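Local coordinates for protein vinylacetyl-CoA Delta-isomerase (Nitrosopumilus maritimus SCM1, PDB 6VJR) that binds FAD, a [4Fe-4S] cluster and an iron ion, and probably dehydrates 4-hydroxybutyryl-CoA and isomerises vinylacetyl-CoA in archaeal carbon metabolism, at residues M34-P37 / S38-A41; H111-T114 / F115-E119; Y275-A278 / S279-V282; T335-A338 / A339-S343; L425-I428 / E429-L433. One frame throughout, in Å; residues are numbered along the deposited sequence. Where two conformers were deposited one is given.

Contact 1 of 5, residues M34-P37 / S38-A41; sequences MIRP and SINA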
# COMPACT_ATOMS: atom_id res chain seq x y z
N MET A 34 37.39 7.43 5.59
CA MET A 34 36.06 6.93 5.89
C MET A 34 35.26 7.91 6.73
O MET A 34 34.02 7.90 6.69
CB MET A 34 36.13 5.57 6.59
CG MET A 34 34.79 4.91 6.78
SD MET A 34 34.93 3.20 7.30
CE MET A 34 33.52 3.03 8.42
N ILE A 35 35.97 8.76 7.47
CA ILE A 35 35.37 9.66 8.44
C ILE A 35 35.21 11.07 7.85
O ILE A 35 34.26 11.79 8.17
CB ILE A 35 36.19 9.66 9.73
CG1 ILE A 35 36.36 8.23 10.29
CG2 ILE A 35 35.60 10.62 10.77
CD1 ILE A 35 37.19 8.16 11.56
N ARG A 36 36.13 11.47 6.97
CA ARG A 36 36.14 12.84 6.50
C ARG A 36 34.81 13.22 5.85
O ARG A 36 34.34 14.34 6.03
CB ARG A 36 37.32 13.13 5.58
CG ARG A 36 37.35 14.55 5.01
CD ARG A 36 37.31 15.58 6.11
NE ARG A 36 37.59 16.90 5.54
CZ ARG A 36 38.78 17.46 5.42
NH1 ARG A 36 39.85 16.83 5.86
NH2 ARG A 36 38.91 18.61 4.82
N PRO A 37 34.10 12.38 5.08
CA PRO A 37 32.84 12.83 4.48
C PRO A 37 31.82 13.29 5.52
O PRO A 37 31.06 14.22 5.29
CB PRO A 37 32.36 11.60 3.69
CG PRO A 37 33.67 10.90 3.35
CD PRO A 37 34.49 11.04 4.61
N SER A 38 31.76 12.61 6.69
CA SER A 38 30.85 13.05 7.74
C SER A 38 31.23 14.42 8.31
O SER A 38 30.37 15.24 8.66
CB SER A 38 30.73 12.02 8.82
OG SER A 38 31.90 11.81 9.60
N ILE A 39 32.52 14.66 8.43
CA ILE A 39 33.04 15.96 8.85
C ILE A 39 32.61 17.05 7.87
O ILE A 39 32.25 18.16 8.26
CB ILE A 39 34.55 15.85 9.09
CG1 ILE A 39 34.77 15.02 10.38
CG2 ILE A 39 35.22 17.20 9.16
CD1 ILE A 39 36.17 14.54 10.56
N ASN A 40 32.77 16.77 6.59
CA ASN A 40 32.40 17.71 5.55
C ASN A 40 30.93 18.10 5.66
O ASN A 40 30.57 19.24 5.40
CB ASN A 40 32.67 17.11 4.18
CG ASN A 40 34.13 16.99 3.83
OD1 ASN A 40 34.99 17.67 4.40
ND2 ASN A 40 34.44 16.17 2.85
N ALA A 41 30.08 17.12 5.97
CA ALA A 41 28.65 17.39 6.14
C ALA A 41 28.45 18.37 7.28
O ALA A 41 27.68 19.31 7.14
CB ALA A 41 27.89 16.10 6.33
O HOH W 1 31.98 9.65 6.89
O HOH W 2 36.65 19.82 3.36
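Arg-36 O takes the amide of Asn-40 at 2.9 Å from its N, and Pro-37 O takes the amide of Ala-41 in the same i to i+4 manner, so regular helical pairing is already established near the start of helix 36-51. One residue earlier, Ile-35 O has a sound bond of 2.8 Å from Ser-38 OG, which lies in the carbonyl plane on a lone pair; the amides of Ser-38 and Ile-39 add only weak bonds to the same oxygen. The serine hydroxyl turns back to it because OG sits between the backbone N and the carbonyl carbon (chi1 67°), and OG is also bonded to Asn-192. A water joins Ser-38 N to Met-34 O. The Arg-36 chain bends at chi2 and passes CD by Ile-39 CG2 at 4.0 Å. Its NE then meets Asn-40 OD1 at 2.9 Å, an acceptor near the plane of the guanidinium at its edge, while the guanidinium and amide planes stand 76° apart. A second water bridges Arg-36 NH2 and Asn-40 OD1, closing a small ring. A leucine at Arg-36 would probably cost Asn-40 OD1 its charged donor and leave Val-30 O without its partner on NH1. Nearby, Ser-38 O is bonded to Gln-99, a residue of the iron–sulfur pocket, and the Ala-41 side chain lies about 8 Å from the cluster. Asn-40 ND2 is bonded to Lys-249 O and OD1 takes Arg-36 NE and a water, so both ends of the amide are occupied and its rotation is probably fixed.

Contact 2 of 5, residues H111-T114 / F115-E119; sequences HSTT and FEIDE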
# COMPACT_ATOMS: atom_id res chain seq x y z
N HIS A 111 15.62 22.45 27.74
CA HIS A 111 15.31 23.78 28.23
C HIS A 111 14.01 23.75 29.04
O HIS A 111 13.96 24.23 30.18
CB HIS A 111 15.23 24.75 27.05
CG HIS A 111 15.09 26.17 27.44
ND1 HIS A 111 13.88 26.69 27.83
CD2 HIS A 111 15.99 27.18 27.51
CE1 HIS A 111 14.06 28.00 28.09
NE2 HIS A 111 15.33 28.32 27.91
N SER A 112 12.97 23.12 28.49
CA SER A 112 11.69 23.04 29.19
C SER A 112 11.72 22.03 30.34
O SER A 112 11.12 22.27 31.38
CB SER A 112 10.54 22.75 28.25
OG SER A 112 10.63 21.46 27.67
N THR A 113 12.39 20.89 30.15
CA THR A 113 12.36 19.83 31.15
C THR A 113 13.09 20.29 32.42
O THR A 113 12.59 20.10 33.53
CB THR A 113 12.95 18.55 30.59
OG1 THR A 113 12.23 18.16 29.42
CG2 THR A 113 12.84 17.45 31.63
N THR A 114 14.29 20.88 32.29
CA THR A 114 15.05 21.32 33.47
C THR A 114 14.25 22.33 34.29
O THR A 114 14.31 22.31 35.52
CB THR A 114 16.41 21.90 33.08
OG1 THR A 114 16.22 22.93 32.10
CG2 THR A 114 17.38 20.83 32.62
N PHE A 115 13.54 23.23 33.61
CA PHE A 115 12.70 24.22 34.26
C PHE A 115 11.68 23.54 35.17
O PHE A 115 11.47 23.96 36.32
CB PHE A 115 12.05 25.11 33.20
CG PHE A 115 11.22 26.24 33.79
CD1 PHE A 115 9.93 26.01 34.22
CD2 PHE A 115 11.72 27.53 33.85
CE1 PHE A 115 9.16 27.04 34.69
CE2 PHE A 115 10.95 28.56 34.35
CZ PHE A 115 9.67 28.31 34.77
N GLU A 116 11.07 22.46 34.65
CA GLU A 116 10.01 21.77 35.36
C GLU A 116 10.56 20.93 36.50
O GLU A 116 9.91 20.85 37.52
CB GLU A 116 9.09 21.01 34.41
CG GLU A 116 8.27 22.01 33.59
CD GLU A 116 7.24 21.45 32.63
OE1 GLU A 116 6.39 20.68 33.14
OE2 GLU A 116 7.24 21.82 31.43
N ILE A 117 11.75 20.32 36.36
CA ILE A 117 12.36 19.63 37.47
C ILE A 117 12.55 20.61 38.63
O ILE A 117 12.20 20.28 39.76
CB ILE A 117 13.71 19.01 37.08
CG1 ILE A 117 13.58 18.01 35.94
CG2 ILE A 117 14.35 18.39 38.32
CD1 ILE A 117 14.89 17.50 35.38
N ASP A 118 13.12 21.79 38.33
CA ASP A 118 13.43 22.80 39.34
C ASP A 118 12.17 23.30 40.03
O ASP A 118 12.19 23.53 41.25
CB ASP A 118 14.20 23.97 38.74
CG ASP A 118 15.62 23.66 38.27
OD1 ASP A 118 16.12 22.51 38.54
OD2 ASP A 118 16.22 24.56 37.64
N GLU A 119 11.11 23.50 39.25
CA GLU A 119 9.82 23.94 39.77
C GLU A 119 9.35 22.99 40.88
O GLU A 119 8.86 23.45 41.90
CB GLU A 119 8.85 24.09 38.59
CG GLU A 119 7.48 24.68 38.90
CD GLU A 119 6.68 24.78 37.61
OE1 GLU A 119 6.66 23.82 36.79
OE2 GLU A 119 6.10 25.86 37.39
O HOH W 3 8.95 24.20 30.85
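Three backbone bonds tie Ser-112, Thr-113 and Thr-114 to the next turn of helix 101-121: Glu-116 N to Ser-112 O at 3.3 Å, Ile-117 N to Thr-113 O at 3.0 Å and Asp-118 N to Thr-114 O at 3.1 Å. A water adds a side-chain link, donating to both Ser-112 O and Glu-116 OE2. Glu-116 CG stands anti to its own carbonyl carbon (chi1 -70°), which lays the chain back along the preceding turn, with CG 3.6 Å from Ser-112 O. Arg-284 NH1 unites the two residues again, in a salt bridge with Glu-116 OE2 and a hydrogen bond with Ser-112 OG. Thr-113 OG1 bonds back to Ser-109 O, and Thr-114 OG1 to Leu-110 O and also to His-126 ND1. Asp-118 OD1 bonds Thr-123 OG1 and Tyr-125 N, and its OD2 bonds His-126 N. Carbon contact across the turn is slight: Ile-117 CD1 is 4.3 Å from Thr-113 CG2, while Ile-117 CG1 rests 3.3 Å from the carbonyl Thr-113 O. Around this turn, helix 278-292 packs on Thr-113 and Glu-116, helix 125-139 covers His-111 and Thr-114, and strand 269-272 touches Thr-114 and Ile-117.

Contact 3 of 5, residues Y275-A278 / S279-V282; sequences YEFA and SMLV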
# COMPACT_ATOMS: atom_id res chain seq x y z
N TYR A 275 13.84 10.71 38.75
CA TYR A 275 13.49 9.69 37.79
C TYR A 275 12.14 9.94 37.12
O TYR A 275 11.94 9.49 36.00
CB TYR A 275 13.47 8.33 38.50
CG TYR A 275 12.48 8.23 39.64
CD1 TYR A 275 11.18 7.79 39.41
CD2 TYR A 275 12.84 8.56 40.93
CE1 TYR A 275 10.26 7.70 40.43
CE2 TYR A 275 11.94 8.46 41.96
CZ TYR A 275 10.65 8.05 41.71
OH TYR A 275 9.82 7.99 42.78
N GLU A 276 11.23 10.60 37.84
CA GLU A 276 9.90 10.85 37.32
C GLU A 276 9.91 11.80 36.13
O GLU A 276 8.88 11.91 35.46
CB GLU A 276 8.95 11.33 38.42
CG GLU A 276 9.19 12.75 38.90
CD GLU A 276 10.26 13.03 39.96
OE1 GLU A 276 10.05 14.07 40.63
OE2 GLU A 276 11.27 12.26 40.11
N PHE A 277 11.04 12.50 35.87
CA PHE A 277 11.11 13.41 34.74
C PHE A 277 11.78 12.79 33.53
O PHE A 277 11.85 13.44 32.49
CB PHE A 277 11.81 14.73 35.10
CG PHE A 277 10.93 15.62 35.97
CD1 PHE A 277 10.08 16.53 35.37
CD2 PHE A 277 10.97 15.54 37.36
CE1 PHE A 277 9.30 17.36 36.16
CE2 PHE A 277 10.18 16.37 38.14
CZ PHE A 277 9.34 17.26 37.54
N ALA A 278 12.25 11.55 33.64
CA ALA A 278 12.85 10.91 32.49
C ALA A 278 11.87 10.80 31.32
O ALA A 278 12.23 11.09 30.17
CB ALA A 278 13.43 9.56 32.82
N SER A 279 10.62 10.41 31.60
CA SER A 279 9.63 10.24 30.55
C SER A 279 9.33 11.59 29.89
O SER A 279 9.20 11.66 28.68
CB SER A 279 8.38 9.57 31.07
OG SER A 279 7.81 10.37 32.10
N MET A 280 9.32 12.68 30.67
CA MET A 280 9.10 14.01 30.09
C MET A 280 10.20 14.37 29.08
O MET A 280 9.94 14.85 27.96
CB MET A 280 9.05 15.08 31.19
CG MET A 280 8.87 16.47 30.66
SD MET A 280 8.86 17.76 31.92
CE MET A 280 7.33 17.42 32.80
N LEU A 281 11.46 14.10 29.47
CA LEU A 281 12.58 14.44 28.61
C LEU A 281 12.50 13.61 27.34
O LEU A 281 12.72 14.12 26.25
CB LEU A 281 13.91 14.23 29.32
CG LEU A 281 15.14 14.53 28.47
CD1 LEU A 281 15.12 15.98 28.01
CD2 LEU A 281 16.37 14.21 29.31
N VAL A 282 12.28 12.30 27.47
CA VAL A 282 12.20 11.47 26.26
C VAL A 282 11.06 11.90 25.33
O VAL A 282 11.21 11.97 24.11
CB VAL A 282 12.05 10.00 26.66
CG1 VAL A 282 11.80 9.10 25.48
CG2 VAL A 282 13.23 9.49 27.46
O HOH W 4 10.20 8.72 34.01
O HOH W 5 7.90 12.55 33.14
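Ala-278 O accepts the amide of Val-282 with 3.0 Å between O and N and an N-H...O angle of 171°, the shortest sound direct bond between the two segments. It belongs to the first turn of helix 278-292, which follows the loop after strand 269-272, and Leu-281 N makes the same i to i+4 bond to Phe-277 O. Waters complete this helix start: one receives the amide of Ser-279 at 3.0 Å from its N and donates to Tyr-275 O, while another donates to Glu-276 O and takes a weak bond from Met-280 N. Glu-276 itself sends OE1 to His-121 and Lys-120 at the end of helix 101-121, and its OE2 lies over one face of the Tyr-275 ring, offset toward the rim.

The side chains of Phe-277 and Met-280 run side by side in the same direction and form a Met-aromatic contact. Phe-277 also packs on Ile-117 and Met-280 on Glu-116, so the pair lies against helix 101-121. Further along, the Val-282 side chain is about 9 Å from the bound FAD and about 4 Å from that of Met-147, an FAD-binding residue. The sulfur sits at the edge of the phenylalanine ring rather than over it, and because Met-280 is extended as far as SD and turns only at chi3 (-68°), CE swings round to the rim, 3.9 Å from Phe-277 CD1 and equally 3.9 Å from Phe-277 CE1.

Contact 4 of 5, residues T335-A338 / A339-S343; sequences TIFA and AGIAS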
# COMPACT_ATOMS: atom_id res chain seq x y z
N THR A 335 4.47 14.70 1.34
CA THR A 335 3.59 14.29 2.42
C THR A 335 4.37 14.36 3.75
O THR A 335 3.86 14.79 4.78
CB THR A 335 3.02 12.88 2.13
OG1 THR A 335 2.15 12.94 1.01
CG2 THR A 335 2.13 12.41 3.27
N ILE A 336 5.61 13.86 3.76
CA ILE A 336 6.47 13.93 4.94
C ILE A 336 6.71 15.39 5.29
O ILE A 336 6.59 15.80 6.47
CB ILE A 336 7.78 13.16 4.71
CG1 ILE A 336 7.50 11.69 4.54
CG2 ILE A 336 8.75 13.45 5.86
CD1 ILE A 336 8.64 10.95 3.89
N PHE A 337 7.11 16.15 4.27
CA PHE A 337 7.42 17.55 4.54
C PHE A 337 6.23 18.26 5.20
O PHE A 337 6.40 19.03 6.17
CB PHE A 337 7.76 18.24 3.21
CG PHE A 337 8.06 19.71 3.36
CD1 PHE A 337 9.20 20.13 4.00
CD2 PHE A 337 7.18 20.67 2.84
CE1 PHE A 337 9.46 21.50 4.18
CE2 PHE A 337 7.45 22.01 3.04
CZ PHE A 337 8.58 22.41 3.69
N ALA A 338 5.04 18.07 4.63
CA ALA A 338 3.82 18.73 5.11
C ALA A 338 3.59 18.39 6.58
O ALA A 338 3.26 19.25 7.38
CB ALA A 338 2.69 18.30 4.28
N ALA A 339 3.72 17.10 6.94
CA ALA A 339 3.49 16.69 8.32
C ALA A 339 4.44 17.41 9.27
O ALA A 339 4.04 17.86 10.34
CB ALA A 339 3.50 15.17 8.44
N GLY A 340 5.73 17.47 8.92
CA GLY A 340 6.72 18.06 9.77
C GLY A 340 6.47 19.55 9.93
O GLY A 340 6.46 20.04 11.08
N ILE A 341 6.24 20.28 8.83
CA ILE A 341 6.05 21.72 8.95
C ILE A 341 4.71 22.07 9.62
O ILE A 341 4.65 23.04 10.39
CB ILE A 341 6.27 22.51 7.65
CG1 ILE A 341 5.25 22.26 6.57
CG2 ILE A 341 7.71 22.41 7.17
CD1 ILE A 341 5.22 23.43 5.58
N ALA A 342 3.70 21.21 9.49
CA ALA A 342 2.45 21.39 10.19
C ALA A 342 2.70 21.28 11.71
O ALA A 342 2.19 22.05 12.48
CB ALA A 342 1.43 20.35 9.76
N SER A 343 3.49 20.29 12.12
CA SER A 343 3.84 20.10 13.52
C SER A 343 4.48 21.37 14.06
O SER A 343 4.15 21.86 15.15
CB SER A 343 4.73 18.90 13.71
OG SER A 343 5.07 18.71 15.09
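Four successive i to i+4 bonds run from Thr-335, Ile-336, Phe-337 and Ala-338 to Ala-339, Gly-340, Ile-341 and Ala-342, unbroken helix geometry within helix 320-345; Phe-337 O to Ile-341 N is 2.9 Å. The same two residues meet again through their side chains. Phe-337 CG stands anti to the backbone N (chi1 178°), which carries the ring forward along the helix to the next turn. There Ile-341 lays its CG2 branch over one face, 3.9 Å from the ring centroid, in a CH-pi contact; CG2 is 3.6 Å from both Phe-337 CE1 and Phe-337 CZ. Beside it, CD1 meets CE2 of Phe-337 at 3.7 Å, so both branches of the isoleucine share the ring. The fit relies on the Ile-341 chi1 of 67°, a crowded setting that brings CG1 to 3.5 Å from Phe-337 O. Were the ring cut back to an alanine, a gap is likely to open beneath both Ile-341 branches, and Arg-88 would lose the aromatic partner of its cation-pi contact. Ala-339 lies on Cys-365 of helix 359-369. Ile-336 meets helices 295-314, 359-369 and 372-384, its side chain about 5 Å from that of the iron ligand Tyr-293, while Phe-337, Ala-338 and Ile-341 pack on Tyr-490, Leu-361 and Gln-346 of the second subunit.

Contact 5 of 5, residues L425-I428 / E429-L433; sequences LRLI and ENMTL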
# COMPACT_ATOMS: atom_id res chain seq x y z
N LEU A 425 24.35 6.69 -11.60
CA LEU A 425 24.00 5.35 -11.13
C LEU A 425 24.60 5.05 -9.75
O LEU A 425 23.91 4.52 -8.87
CB LEU A 425 24.39 4.29 -12.16
CG LEU A 425 23.58 4.29 -13.46
CD1 LEU A 425 24.31 3.55 -14.54
CD2 LEU A 425 22.23 3.64 -13.21
N ARG A 426 25.87 5.42 -9.57
CA ARG A 426 26.53 5.24 -8.27
C ARG A 426 25.83 6.06 -7.18
O ARG A 426 25.74 5.62 -6.04
CB ARG A 426 28.03 5.56 -8.33
CG ARG A 426 28.79 4.48 -9.10
CD ARG A 426 28.76 3.16 -8.36
NE ARG A 426 29.76 2.27 -8.93
CZ ARG A 426 29.57 0.94 -9.14
NH1 ARG A 426 28.58 0.34 -8.53
NH2 ARG A 426 30.44 0.26 -9.88
N LEU A 427 25.37 7.28 -7.50
CA LEU A 427 24.63 8.07 -6.53
C LEU A 427 23.37 7.33 -6.07
O LEU A 427 23.08 7.26 -4.85
CB LEU A 427 24.37 9.50 -7.00
CG LEU A 427 23.64 10.38 -5.99
CD1 LEU A 427 24.43 10.58 -4.71
CD2 LEU A 427 23.30 11.70 -6.63
N ILE A 428 22.62 6.79 -7.03
CA ILE A 428 21.41 6.02 -6.70
C ILE A 428 21.75 4.81 -5.84
O ILE A 428 21.10 4.56 -4.83
CB ILE A 428 20.60 5.66 -7.96
CG1 ILE A 428 20.13 6.92 -8.67
CG2 ILE A 428 19.41 4.79 -7.58
CD1 ILE A 428 19.53 6.69 -10.05
N GLU A 429 22.79 4.06 -6.22
CA GLU A 429 23.24 2.92 -5.42
C GLU A 429 23.58 3.35 -3.98
O GLU A 429 23.19 2.73 -3.00
CB GLU A 429 24.43 2.25 -6.10
CG GLU A 429 24.89 0.97 -5.43
CD GLU A 429 26.32 0.49 -5.78
OE1 GLU A 429 27.13 1.32 -6.27
OE2 GLU A 429 26.64 -0.71 -5.57
N ASN A 430 24.31 4.46 -3.87
CA ASN A 430 24.74 4.97 -2.58
C ASN A 430 23.58 5.30 -1.65
O ASN A 430 23.67 5.08 -0.45
CB ASN A 430 25.61 6.21 -2.82
CG ASN A 430 25.93 7.04 -1.60
OD1 ASN A 430 26.76 6.67 -0.75
ND2 ASN A 430 25.23 8.14 -1.47
N MET A 431 22.52 5.85 -2.21
CA MET A 431 21.37 6.28 -1.41
C MET A 431 20.36 5.15 -1.15
O MET A 431 19.54 5.30 -0.24
CB MET A 431 20.68 7.46 -2.07
CG MET A 431 21.58 8.68 -2.11
SD MET A 431 20.77 10.16 -2.73
CE MET A 431 19.80 10.56 -1.26
N THR A 432 20.39 4.06 -1.93
CA THR A 432 19.38 2.99 -1.78
C THR A 432 19.95 1.69 -1.22
O THR A 432 19.19 0.93 -0.62
CB THR A 432 18.70 2.80 -3.14
OG1 THR A 432 19.60 2.29 -4.11
CG2 THR A 432 18.03 4.08 -3.62
N LEU A 433 21.24 1.43 -1.40
CA LEU A 433 21.93 0.26 -0.88
C LEU A 433 23.16 0.60 -0.04
O LEU A 433 23.52 -0.16 0.87
CB LEU A 433 22.32 -0.69 -2.00
CG LEU A 433 21.17 -1.30 -2.79
CD1 LEU A 433 21.67 -2.09 -3.99
CD2 LEU A 433 20.38 -2.14 -1.87
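The guanidinium of Arg-426 presents its edge to the carboxylate of Glu-429, with NH1 2.9 Å from OE1 in a salt bridge. The two planes are inclined by 30°, and NH1 comes to OE1 from above the carboxylate plane, not within it. The chains lie alongside one another, Arg-426 CD itself 3.2 Å from Glu-429 OE1. The other donors of the arginine are used as well, NE in a salt bridge with Asp-244 and NH2 in a bond to Leu-391 O. Glu-429 OE1 is shared with Arg-236, one of the residues at the sodium site, so two positive groups meet on one oxygen and would be expected to favour the charged carboxylate. This is an i to i+3 ion pair on helix 418-432, close to its last turn, and it is buried near the third subunit, whose Arg-230 packs on Arg-426 and whose Gln-231 packs on Glu-429. At the end of the helix Thr-432 OG1 (chi1 67°) folds back to Ile-428 O and donates to it at 2.8 Å from above the carbonyl plane, reinforcing a weak backbone bond from Thr-432 N; the same hydroxyl is also bonded to Gln-381 NE2. Leu-433, where the chain leaves helical geometry, still gives its N to Glu-429 O. Leu-427 and Met-431 run side by side, Leu-427 CD1 4.2 Å from Met-431 SD, while Ile-428 packs on Ala-306 and Ile-310 of helix 295-314.

Contacts 4 and 5 are fully buried and touch other subunits, yet contact 4 relies on an apolar ring packing and contact 5 on a network of charges. Contact 2 is also buried, its water joining a carbonyl to a carboxylate, whereas contacts 1 and 3, at helix starts, are only partly buried and use waters on first-turn amides. Contacts 2 and 3 touch directly, where helix 101-121 packs on the start of helix 278-292: Ile-117 CG1 lies 3.6 Å from Phe-277 CG, and Glu-116 OE1 3.4 Å from Met-280 CE. The others are separate; contacts 1 and 5 come within about 9 Å at nearest atoms, while contacts 2 and 5 have centres 44 Å apart.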